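Exodeoxyribonuclease 10 (Escherichia coli, PDB 4FZX) degrades single-stranded and double-stranded DNA exonucleolytically from the 3' end, as a magnesium-dependent nuclease of the DEDDh branch of the DnaQ family. Local coordinates at residues R41-S44 against I50-I53; A116-R121 against T143-I148. One frame throughout, in Å; residues are numbered along the deposited sequence.

Contact 1: residues R41-S44 against I50-I53. With nucleotides of chain A.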
loop_
_atom_site.group_PDB
_atom_site.type_symbol
_atom_site.label_atom_id
_atom_site.label_comp_id
_atom_site.label_asym_id
_atom_site.label_seq_id
_atom_site.Cartn_x
_atom_site.Cartn_y
_atom_site.Cartn_z
ATOM N N ARG C 41 -13.127 -30.336 -33.181
ATOM C CA ARG C 41 -11.742 -30.619 -33.523
ATOM C C ARG C 41 -11.294 -31.895 -32.826
ATOM O O ARG C 41 -11.968 -32.365 -31.910
ATOM C CB ARG C 41 -10.847 -29.449 -33.115
ATOM C CG ARG C 41 -10.539 -29.403 -31.626
ATOM C CD ARG C 41 -9.957 -28.059 -31.237
ATOM N NE ARG C 41 -10.930 -26.990 -31.419
ATOM C CZ ARG C 41 -10.672 -25.704 -31.223
ATOM N NH1 ARG C 41 -9.463 -25.321 -30.809
ATOM N NH2 ARG C 41 -11.630 -24.803 -31.417
ATOM N N PRO C 42 -10.144 -32.456 -33.246
ATOM C CA PRO C 42 -9.672 -33.698 -32.637
ATOM C C PRO C 42 -9.289 -33.493 -31.172
ATOM O O PRO C 42 -8.801 -32.428 -30.799
ATOM C CB PRO C 42 -8.423 -34.061 -33.468
ATOM C CG PRO C 42 -8.435 -33.115 -34.666
ATOM C CD PRO C 42 -9.166 -31.899 -34.198
ATOM N N ILE C 43 -9.485 -34.522 -30.356
ATOM C CA ILE C 43 -9.038 -34.496 -28.971
ATOM C C ILE C 43 -7.532 -34.774 -28.907
ATOM O O ILE C 43 -7.067 -35.818 -29.381
ATOM C CB ILE C 43 -9.758 -35.575 -28.149
ATOM C CG1 ILE C 43 -11.271 -35.392 -28.223
ATOM C CG2 ILE C 43 -9.254 -35.600 -26.708
ATOM C CD1 ILE C 43 -12.033 -36.641 -27.850
ATOM N N SER C 44 -6.785 -33.878 -28.274
ATOM C CA SER C 44 -5.343 -34.066 -28.115
ATOM C C SER C 44 -5.021 -35.132 -27.077
ATOM O O SER C 44 -5.738 -35.285 -26.100
ATOM C CB SER C 44 -4.671 -32.751 -27.734
ATOM O OG SER C 44 -4.888 -32.448 -26.363
ATOM N N ILE C 50 -5.884 -36.506 -19.410
ATOM C CA ILE C 50 -6.486 -35.869 -18.257
ATOM C C ILE C 50 -7.949 -36.307 -18.048
ATOM O O ILE C 50 -8.293 -36.796 -16.979
ATOM C CB ILE C 50 -6.379 -34.319 -18.351
ATOM C CG1 ILE C 50 -4.905 -33.888 -18.318
ATOM C CG2 ILE C 50 -7.156 -33.668 -17.228
ATOM C CD1 ILE C 50 -4.661 -32.430 -18.723
ATOM N N HIS C 51 -8.813 -36.099 -19.049
ATOM C CA HIS C 51 -10.245 -36.347 -18.847
ATOM C C HIS C 51 -10.687 -37.751 -19.257
ATOM O O HIS C 51 -11.748 -38.211 -18.843
ATOM C CB HIS C 51 -11.112 -35.279 -19.519
ATOM C CG HIS C 51 -10.852 -35.128 -20.980
ATOM N ND1 HIS C 51 -10.741 -36.207 -21.830
ATOM C CD2 HIS C 51 -10.598 -34.028 -21.730
ATOM C CE1 HIS C 51 -10.490 -35.773 -23.052
ATOM N NE2 HIS C 51 -10.434 -34.454 -23.022
ATOM N N ARG C 52 -9.846 -38.428 -20.036
ATOM C CA ARG C 52 -10.059 -39.820 -20.422
ATOM C C ARG C 52 -11.387 -39.988 -21.138
ATOM O O ARG C 52 -12.121 -40.962 -20.920
ATOM C CB ARG C 52 -9.968 -40.746 -19.216
ATOM C CG ARG C 52 -8.543 -40.965 -18.729
ATOM C CD ARG C 52 -8.536 -41.779 -17.461
ATOM N NE ARG C 52 -8.664 -40.941 -16.280
ATOM C CZ ARG C 52 -9.029 -41.391 -15.083
ATOM N NH1 ARG C 52 -9.369 -42.665 -14.922
ATOM N NH2 ARG C 52 -9.097 -40.556 -14.056
ATOM N N ILE C 53 -11.710 -38.995 -21.952
ATOM C CA ILE C 53 -12.803 -39.099 -22.874
ATOM C C ILE C 53 -12.226 -39.335 -24.247
ATOM O O ILE C 53 -11.413 -38.542 -24.731
ATOM C CB ILE C 53 -13.657 -37.802 -22.874
ATOM C CG1 ILE C 53 -14.220 -37.559 -21.464
ATOM C CG2 ILE C 53 -14.776 -37.901 -23.928
ATOM C CD1 ILE C 53 -14.694 -36.140 -21.187
ATOM P P DG A 17 -9.646 -28.122 -16.044
ATOM O OP1 DG A 17 -11.036 -28.562 -15.816
ATOM O OP2 DG A 17 -8.601 -28.569 -15.104
ATOM O "O5'" DG A 17 -9.198 -28.487 -17.521
ATOM C "C5'" DG A 17 -10.072 -28.203 -18.595
ATOM C "C4'" DG A 17 -9.641 -28.892 -19.871
ATOM O "O4'" DG A 17 -8.455 -28.246 -20.349
ATOM C "C3'" DG A 17 -9.281 -30.370 -19.769
ATOM O "O3'" DG A 17 -10.463 -31.131 -19.947
ATOM C "C2'" DG A 17 -8.328 -30.554 -20.951
ATOM C "C1'" DG A 17 -7.647 -29.191 -21.021
ATOM N N9 DG A 17 -6.381 -29.159 -20.325
ATOM C C8 DG A 17 -6.191 -28.900 -18.989
ATOM N N7 DG A 17 -4.942 -28.932 -18.642
ATOM C C5 DG A 17 -4.277 -29.212 -19.831
ATOM C C6 DG A 17 -2.900 -29.354 -20.069
ATOM O O6 DG A 17 -1.986 -29.234 -19.240
ATOM N N1 DG A 17 -2.634 -29.654 -21.408
ATOM C C2 DG A 17 -3.600 -29.785 -22.397
ATOM N N2 DG A 17 -3.165 -30.083 -23.643
ATOM N N3 DG A 17 -4.906 -29.660 -22.174
ATOM C C4 DG A 17 -5.152 -29.375 -20.872
#
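His51 shares the edge of its imidazole between protein and DNA: CG2 of Ile43 and O3' of DG17 of chain A both lie near the ring plane. The methyl CG2 of Ile43 stands 3.9 Å from CE1 of His51 and nearly as close to NE2, while the sugar oxygen O3' of DG17 of chain A is 3.4 Å from CD2 of His51. With CG between the backbone N and the carbonyl carbon (chi1 56°), the histidine brings the end of its ring nearer to 41-44 than its CB direction alone would, and sets ND1 within bonding distance of N of Ile53. ND1 of His51 accepts a hydrogen bond from N of Ile53, 3.0 Å long and 160° at the hydrogen, with the donor 16° out of the ring plane. NE2 is hydrogen-bonded to the backbone O of Thr9. A lysine in its place would probably leave the amide of Ile53 without its acceptor, and would lose the ring edge against CG2 of Ile43. The two segments are the approach to and the exit from helix 45-51 of the DnaQ-type exonuclease fold. Ser44 occupies the N-cap, where OG caps N of Ala47, and Arg52 leaves the helix with positive phi. Beyond that turn, O of Ile53 lies 3.7 Å from CD1 of Ile43, and Val17 of strand 16-25 touches the side chains of Ile43, His51 and Ile53. On the DNA side, CD1 of Ile50 reaches the guanine of DG17 of chain A, 3.4 Å from its C5.

Contact 2: residues A116-R121 against T143-I148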
loop_
_atom_site.group_PDB
_atom_site.type_symbol
_atom_site.label_atom_id
_atom_site.label_comp_id
_atom_site.label_asym_id
_atom_site.label_seq_id
_atom_site.Cartn_x
_atom_site.Cartn_y
_atom_site.Cartn_z
ATOM N N ALA C 116 -6.200 -29.145 -5.490
ATOM C CA ALA C 116 -5.351 -28.718 -4.382
ATOM C C ALA C 116 -6.159 -27.969 -3.311
ATOM O O ALA C 116 -5.979 -28.199 -2.122
ATOM C CB ALA C 116 -4.213 -27.876 -4.878
ATOM N N LEU C 117 -7.054 -27.085 -3.745
ATOM C CA LEU C 117 -7.924 -26.360 -2.830
ATOM C C LEU C 117 -8.821 -27.348 -2.089
ATOM O O LEU C 117 -8.917 -27.321 -0.870
ATOM C CB LEU C 117 -8.804 -25.377 -3.609
ATOM C CG LEU C 117 -8.557 -23.867 -3.650
ATOM C CD1 LEU C 117 -7.568 -23.341 -2.602
ATOM C CD2 LEU C 117 -8.210 -23.397 -5.052
ATOM N N TYR C 118 -9.502 -28.203 -2.840
ATOM C CA TYR C 118 -10.372 -29.215 -2.236
ATOM C C TYR C 118 -9.623 -30.030 -1.174
ATOM O O TYR C 118 -10.162 -30.292 -0.091
ATOM C CB TYR C 118 -10.927 -30.156 -3.296
ATOM C CG TYR C 118 -11.967 -31.110 -2.770
ATOM C CD1 TYR C 118 -11.624 -32.403 -2.380
ATOM C CD2 TYR C 118 -13.310 -30.735 -2.697
ATOM C CE1 TYR C 118 -12.580 -33.293 -1.921
ATOM C CE2 TYR C 118 -14.277 -31.616 -2.221
ATOM C CZ TYR C 118 -13.903 -32.894 -1.830
ATOM O OH TYR C 118 -14.856 -33.773 -1.356
ATOM N N LYS C 119 -8.399 -30.446 -1.497
ATOM C CA LYS C 119 -7.597 -31.222 -0.556
ATOM C C LYS C 119 -7.248 -30.411 0.697
ATOM O O LYS C 119 -7.540 -30.840 1.820
ATOM C CB LYS C 119 -6.341 -31.785 -1.234
ATOM C CG LYS C 119 -5.212 -32.141 -0.270
ATOM C CD LYS C 119 -5.022 -33.663 -0.150
ATOM C CE LYS C 119 -4.118 -34.038 1.033
ATOM N NZ LYS C 119 -2.829 -33.277 1.029
ATOM N N THR C 120 -6.702 -29.211 0.507
ATOM C CA THR C 120 -6.254 -28.404 1.643
ATOM C C THR C 120 -7.388 -27.902 2.520
ATOM O O THR C 120 -7.203 -27.699 3.729
ATOM C CB THR C 120 -5.444 -27.198 1.211
ATOM O OG1 THR C 120 -4.538 -27.590 0.186
ATOM C CG2 THR C 120 -4.648 -26.679 2.377
ATOM N N ARG C 121 -8.531 -27.617 1.902
ATOM C CA ARG C 121 -9.673 -27.088 2.631
ATOM C C ARG C 121 -10.420 -28.236 3.300
ATOM O O ARG C 121 -11.391 -28.023 4.018
ATOM C CB ARG C 121 -10.612 -26.317 1.682
ATOM C CG ARG C 121 -10.052 -24.997 1.167
ATOM C CD ARG C 121 -9.671 -24.071 2.326
ATOM N NE ARG C 121 -10.824 -23.790 3.174
ATOM C CZ ARG C 121 -10.749 -23.245 4.383
ATOM N NH1 ARG C 121 -9.564 -22.924 4.889
ATOM N NH2 ARG C 121 -11.861 -23.019 5.084
ATOM N N THR C 143 -16.045 -27.989 -7.213
ATOM C CA THR C 143 -16.019 -26.538 -7.271
ATOM C C THR C 143 -17.179 -25.949 -6.475
ATOM O O THR C 143 -16.987 -25.014 -5.705
ATOM C CB THR C 143 -16.034 -26.053 -8.720
ATOM O OG1 THR C 143 -14.929 -26.644 -9.411
ATOM C CG2 THR C 143 -15.934 -24.518 -8.811
ATOM N N ALA C 144 -18.340 -26.591 -6.553
ATOM C CA ALA C 144 -19.488 -26.173 -5.754
ATOM C C ALA C 144 -19.172 -26.277 -4.266
ATOM O O ALA C 144 -19.419 -25.334 -3.505
ATOM C CB ALA C 144 -20.727 -27.008 -6.102
ATOM N N ALA C 145 -18.604 -27.408 -3.850
ATOM C CA ALA C 145 -18.176 -27.550 -2.449
ATOM C C ALA C 145 -17.191 -26.449 -2.062
ATOM O O ALA C 145 -17.268 -25.882 -0.976
ATOM C CB ALA C 145 -17.563 -28.948 -2.193
ATOM N N LEU C 146 -16.264 -26.143 -2.960
ATOM C CA LEU C 146 -15.318 -25.070 -2.724
ATOM C C LEU C 146 -16.012 -23.709 -2.602
ATOM O O LEU C 146 -15.639 -22.891 -1.768
ATOM C CB LEU C 146 -14.276 -25.029 -3.835
ATOM C CG LEU C 146 -13.346 -23.818 -3.820
ATOM C CD1 LEU C 146 -12.552 -23.732 -2.498
ATOM C CD2 LEU C 146 -12.419 -23.820 -5.038
ATOM N N LEU C 147 -17.028 -23.475 -3.425
ATOM C CA LEU C 147 -17.712 -22.193 -3.431
ATOM C C LEU C 147 -18.523 -22.017 -2.144
ATOM O O LEU C 147 -18.524 -20.945 -1.538
ATOM C CB LEU C 147 -18.626 -22.080 -4.658
ATOM C CG LEU C 147 -19.673 -20.961 -4.563
ATOM C CD1 LEU C 147 -19.026 -19.564 -4.759
ATOM C CD2 LEU C 147 -20.793 -21.188 -5.540
ATOM N N ILE C 148 -19.142 -23.095 -1.683
ATOM C CA ILE C 148 -19.910 -23.045 -0.443
ATOM C C ILE C 148 -18.992 -22.719 0.729
ATOM O O ILE C 148 -19.308 -21.857 1.559
ATOM C CB ILE C 148 -20.686 -24.371 -0.175
ATOM C CG1 ILE C 148 -21.844 -24.503 -1.156
ATOM C CG2 ILE C 148 -21.220 -24.405 1.281
ATOM C CD1 ILE C 148 -22.401 -25.899 -1.284
#
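Leu117 and Leu146 join two helices of the DnaQ-type exonuclease fold, 114-120 and the long 136-154, through apolar contact. CG of Leu117 lies 4.1 Å from CD2 of Leu146 and only slightly farther from CD1, and so packs against both methyls of the other leucine. Leu146 offers them because its CG is anti to the backbone N (chi1 171°), which brings the branch nearer to helix 114-120 than its CB direction alone would. The second apolar pair is Tyr118 with Ala145: the methyl CB of Ala145 meets the ring at its edge, near the ring plane, 4.2 Å from CE2 of Tyr118. Thr99 of helix 99-106 also touches Leu146, and Ala103 of that helix touches Leu117.

Polar groups tie the same segments to their surroundings. The phenol OH of Tyr118 is hydrogen-bonded to N of Val125, and NE of Arg121 forms a salt bridge with Asp149, one residue beyond 143-148. Within helix 114-120, O of Ala116 accepts twice from Thr120, whose N and OG1 approach from opposite faces of the carbonyl plane; OG1 of Thr120 is 2.8 Å from O of Ala116, tilted 33° out of that plane.

In the fold
Contact 1 and contact 2 follow one another along the chain, with centres 25 Å apart and nearest atoms about 13 Å apart, so they do not touch. Both can be placed relative to the metal site, where Asp6, Glu8 and Asp139 bind sodium in this crystal; the natural cofactor is magnesium. The side chain of His51 is about 7 Å from a sodium ion and that of Leu146 about 11 Å. Helix 136-154 carries both the metal ligand Asp139 and, further along, the 143-148 side of contact 2. Contact 1 meets the DNA directly, whereas the nearest atom of contact 2 lies about 6 Å from it.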